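PDB 4D63: fiber KNOB domain from Avirulent turkey hemorrhagic enteritis virus, which forms the trimeric head of the viral fibre and binds sialyllactose, probably helping the virus attach to sialylated receptors on host cells. Local coordinates for residues Q56-T59 with K63-R66; M160-N165 with I174-V179. All coordinates share one frame; numbering follows the deposited sequence.

Contact 1 (Q56-T59 with K63-R66); sequences QFVT and KVLR
The aromatic ring of Phe57 rises from the buried face of a β-hairpin, with Leu65 O lying obliquely to it: ring atom CD2 of Phe57 is 4.4 Å from Leu65 O, and Phe57 CB is nearer. The CB atoms of Phe57 and Leu65 lie 4.4 Å apart at the ring's base. The ring also meets that of Tyr67, the planes at about 45°, and Leu118 of the adjoining strand 113-120 packs against both Phe57 and Leu65. The other flat groups belong to the more exposed face: the Gln56 amide leads away from the partner strand, and the Arg66 guanidinium reaches out to Asp82.

The hairpin illustrates how antiparallel pairing divides its labour. Phe57 and Leu65 form the hydrogen-bonded pair, Phe57 N donating to Leu65 O at 2.9 Å and Leu65 N to Phe57 O at 2.7 Å. The pairs flanking it, Gln56 with Arg66 and Val58 with Val64, are non-hydrogen-bonded; their side chains touch through carbon atoms, and CA-H...O contacts to the facing carbonyls add to the pairing. Gln56 CG sits between its own backbone N and carbonyl carbon (chi1 70°), which swings it diagonally over the strand to Val64 CG1 at 3.6 Å. Its CB meets Arg66 CG at 3.9 Å, so the aliphatic root of Arg66 packs on Gln56 while NH1 forms the salt bridge with Asp82.

Toward the turn, Thr59 N bonds to Lys63 O at 2.8 Å, with the donor in the carbonyl plane. Thr59 and Lys63 lie side by side, and Thr59 OG1 bonds to Thr61 N within the turn and also to Asp104 OD1, outside the hairpin. The same oxygen closes the hairpin through a more bent bond: Lys63 N lies 3.0 Å from Thr59 OG1, with 134° at the hydrogen.

Contact 2 (M160-N165 with I174-V179); sequences MIIQCN and IKIKSV
Met160 and Ile162 of strand 157-163 converge on a single methyl group, CD1 of Ile176, from the strand 171-176. Ile162 CD1 lies 4.3 Å from Ile176 CD1 and Met160 SD lies 4.4 Å from it, so the contact is made by the ends of apolar side chains.

Conformation explains how side chains from such widely spaced backbones can meet; even the nearest CA atoms, those of Ile162 and Ile174, are 9.2 Å apart. Met160 is extended through its first two torsions, with CG opposite the backbone N (chi1 -174°), and this carries the sulfur out into the interior. The final torsion then bends (chi3 -73°), turning CE aside, so that sulfur rather than the terminal methyl makes the approach. The two isoleucines share one shape: each keeps its ethyl arm stretched out (chi2 170° in Ile176), and the arms reach across from the two strands until their terminal methyls meet. All three residues are buried, and the interaction is purely dispersive and hydrophobic.

Neighbouring strands complete the packing. Val149 and Leu151 of strand 142-154 and Val116 of strand 113-120 press on Met160, while Leu133 packs against Ile176. Beyond the strand, the chain reaches the trimer interface, where Val179 N bonds to Thr128 OG1 of the second subunit; Ile161, on the other side of its strand, packs on Tyr93 of the third subunit.

Side chains meeting from strands that are not hydrogen-bonded to each other are what is expected of the hydrophobic interior of a β-sandwich, consistent with the all-β architecture of adenovirus fibre heads.

The two contacts belong to one continuous antiparallel sheet, which folds over itself so that contact 2 spans its interior, but they illustrate different ways of joining strands. Contact 1 links sequence neighbours edge to edge through the backbone, and it is only partly buried, with polar and charged side chains on its more exposed face. Contact 2 is wholly buried and joins strands that are not neighbours in the sheet, through apolar side chains alone. Strand 113-120 relates them: it lies between strands 53-59 and 157-163, and its side chains pack on residues of both contacts. The contact centres are about 15 Å apart, and although their nearest atoms come within about 4 Å, the two do not touch.

Contact 1 (Q56-T59 with K63-R66)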
# COMPACT_ATOMS: atom_id res chain seq x y z
N GLN A 56 -9.03 15.95 13.73
CA GLN A 56 -8.09 16.57 12.82
C GLN A 56 -6.73 16.77 13.46
O GLN A 56 -6.57 16.70 14.70
CB GLN A 56 -8.65 17.87 12.20
CG GLN A 56 -8.80 19.07 13.14
CD GLN A 56 -9.93 18.88 14.11
OE1 GLN A 56 -11.06 18.57 13.71
NE2 GLN A 56 -9.64 19.04 15.39
N PHE A 57 -5.75 16.96 12.58
CA PHE A 57 -4.45 17.45 12.93
C PHE A 57 -4.39 18.84 12.36
O PHE A 57 -5.15 19.20 11.44
CB PHE A 57 -3.34 16.62 12.30
CG PHE A 57 -3.27 15.19 12.76
CD1 PHE A 57 -2.73 14.88 13.98
CD2 PHE A 57 -3.69 14.17 11.93
CE1 PHE A 57 -2.64 13.57 14.39
CE2 PHE A 57 -3.61 12.85 12.34
CZ PHE A 57 -3.08 12.55 13.58
N VAL A 58 -3.46 19.61 12.88
CA VAL A 58 -3.20 20.94 12.38
C VAL A 58 -1.70 21.08 12.18
O VAL A 58 -0.91 20.57 12.98
CB VAL A 58 -3.72 22.02 13.36
CG1 VAL A 58 -3.45 23.41 12.82
CG2 VAL A 58 -5.22 21.82 13.58
N THR A 59 -1.31 21.73 11.08
CA THR A 59 0.10 21.92 10.75
C THR A 59 0.63 23.22 11.33
O THR A 59 -0.14 24.03 11.83
CB THR A 59 0.32 21.98 9.22
OG1 THR A 59 -0.22 23.20 8.72
CG2 THR A 59 -0.37 20.78 8.50
N LYS A 63 -2.76 24.73 8.69
CA LYS A 63 -3.57 23.89 7.81
C LYS A 63 -4.21 22.81 8.68
O LYS A 63 -3.57 22.23 9.53
CB LYS A 63 -2.78 23.27 6.65
CG LYS A 63 -3.72 22.70 5.59
CD LYS A 63 -3.04 22.02 4.38
CE LYS A 63 -3.96 22.09 3.15
NZ LYS A 63 -4.33 20.77 2.56
N VAL A 64 -5.48 22.55 8.44
CA VAL A 64 -6.24 21.54 9.16
C VAL A 64 -6.30 20.30 8.25
O VAL A 64 -6.75 20.40 7.10
CB VAL A 64 -7.67 22.05 9.43
CG1 VAL A 64 -8.55 20.99 10.07
CG2 VAL A 64 -7.61 23.31 10.30
N LEU A 65 -5.88 19.15 8.80
CA LEU A 65 -6.01 17.87 8.12
C LEU A 65 -7.04 17.06 8.84
O LEU A 65 -6.80 16.54 9.94
CB LEU A 65 -4.68 17.09 8.09
CG LEU A 65 -3.45 17.86 7.64
CD1 LEU A 65 -2.25 16.94 7.71
CD2 LEU A 65 -3.61 18.44 6.23
N ARG A 66 -8.19 16.91 8.20
CA ARG A 66 -9.29 16.23 8.81
C ARG A 66 -9.24 14.73 8.53
O ARG A 66 -8.82 14.28 7.46
CB ARG A 66 -10.60 16.87 8.35
CG ARG A 66 -10.78 18.27 8.93
CD ARG A 66 -11.83 19.08 8.19
NE ARG A 66 -13.04 18.31 7.89
CZ ARG A 66 -13.40 17.82 6.69
NH1 ARG A 66 -12.65 18.00 5.59
NH2 ARG A 66 -14.55 17.15 6.57

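Contact 2 (M160-N165 with I174-V179)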
# COMPACT_ATOMS: atom_id res chain seq x y z
N MET A 160 3.93 13.49 10.73
CA MET A 160 3.77 12.74 9.47
C MET A 160 5.10 12.71 8.75
O MET A 160 5.71 13.73 8.52
CB MET A 160 2.71 13.41 8.57
CG MET A 160 2.41 12.60 7.32
SD MET A 160 1.15 13.41 6.34
CE MET A 160 -0.26 13.06 7.38
N ILE A 161 5.55 11.50 8.42
CA ILE A 161 6.81 11.29 7.74
C ILE A 161 6.49 10.99 6.28
O ILE A 161 5.76 10.04 5.98
CB ILE A 161 7.60 10.10 8.34
CG1 ILE A 161 7.67 10.20 9.88
CG2 ILE A 161 8.99 10.03 7.70
CD1 ILE A 161 8.48 11.38 10.38
N ILE A 162 7.01 11.80 5.39
CA ILE A 162 6.78 11.61 3.96
C ILE A 162 8.12 11.42 3.25
O ILE A 162 8.92 12.33 3.20
CB ILE A 162 6.09 12.84 3.33
CG1 ILE A 162 4.75 13.13 4.02
CG2 ILE A 162 5.92 12.65 1.82
CD1 ILE A 162 4.19 14.47 3.64
N GLN A 163 8.32 10.26 2.65
CA GLN A 163 9.53 9.99 1.93
C GLN A 163 9.23 9.83 0.49
O GLN A 163 8.24 9.15 0.09
CB GLN A 163 10.18 8.77 2.48
CG GLN A 163 10.47 8.95 3.95
CD GLN A 163 11.09 7.74 4.59
OE1 GLN A 163 10.43 6.72 4.81
NE2 GLN A 163 12.36 7.86 4.93
N CYS A 164 10.06 10.48 -0.31
CA CYS A 164 9.99 10.32 -1.76
C CYS A 164 11.37 10.22 -2.42
O CYS A 164 12.35 9.96 -1.75
CB CYS A 164 9.18 11.45 -2.33
SG CYS A 164 9.85 13.05 -1.97
N ASN A 165 11.43 10.38 -3.74
CA ASN A 165 12.64 10.20 -4.50
C ASN A 165 13.37 11.54 -4.70
O ASN A 165 12.78 12.63 -4.53
CB ASN A 165 12.31 9.64 -5.90
CG ASN A 165 11.39 8.43 -5.87
OD1 ASN A 165 10.48 8.31 -6.72
ND2 ASN A 165 11.62 7.52 -4.93
N ILE A 174 4.33 19.51 -1.75
CA ILE A 174 4.03 18.13 -1.99
C ILE A 174 2.52 18.01 -1.94
O ILE A 174 1.90 18.43 -0.95
CB ILE A 174 4.69 17.24 -0.91
CG1 ILE A 174 6.22 17.37 -1.01
CG2 ILE A 174 4.31 15.79 -1.06
CD1 ILE A 174 7.00 16.67 0.08
N LYS A 175 1.93 17.44 -2.99
CA LYS A 175 0.52 17.07 -3.00
C LYS A 175 0.33 15.55 -2.86
O LYS A 175 0.89 14.77 -3.64
CB LYS A 175 -0.12 17.48 -4.31
CG LYS A 175 -0.08 18.96 -4.63
CD LYS A 175 -0.90 19.25 -5.88
CE LYS A 175 -0.83 20.72 -6.27
NZ LYS A 175 -2.18 21.31 -6.42
N ILE A 176 -0.41 15.14 -1.84
CA ILE A 176 -0.79 13.74 -1.70
C ILE A 176 -2.12 13.59 -2.40
O ILE A 176 -3.11 14.15 -1.97
CB ILE A 176 -0.91 13.33 -0.22
CG1 ILE A 176 0.43 13.53 0.48
CG2 ILE A 176 -1.38 11.87 -0.10
CD1 ILE A 176 0.33 13.38 1.97
N LYS A 177 -2.11 12.81 -3.49
CA LYS A 177 -3.27 12.65 -4.38
C LYS A 177 -4.09 11.39 -4.11
O LYS A 177 -5.10 11.16 -4.76
CB LYS A 177 -2.77 12.55 -5.81
CG LYS A 177 -1.90 13.70 -6.20
CD LYS A 177 -2.72 14.94 -6.44
CE LYS A 177 -2.21 15.70 -7.64
NZ LYS A 177 -2.11 14.84 -8.86
N SER A 178 -3.58 10.57 -3.19
CA SER A 178 -4.16 9.32 -2.74
C SER A 178 -5.06 9.52 -1.53
O SER A 178 -4.77 10.37 -0.70
CB SER A 178 -3.02 8.41 -2.22
OG SER A 178 -2.56 7.55 -3.22
N VAL A 179 -6.07 8.67 -1.39
CA VAL A 179 -6.85 8.59 -0.16
C VAL A 179 -6.12 7.67 0.84
O VAL A 179 -5.96 6.45 0.60
CB VAL A 179 -8.28 8.04 -0.41
CG1 VAL A 179 -9.07 8.03 0.90
CG2 VAL A 179 -8.98 8.89 -1.44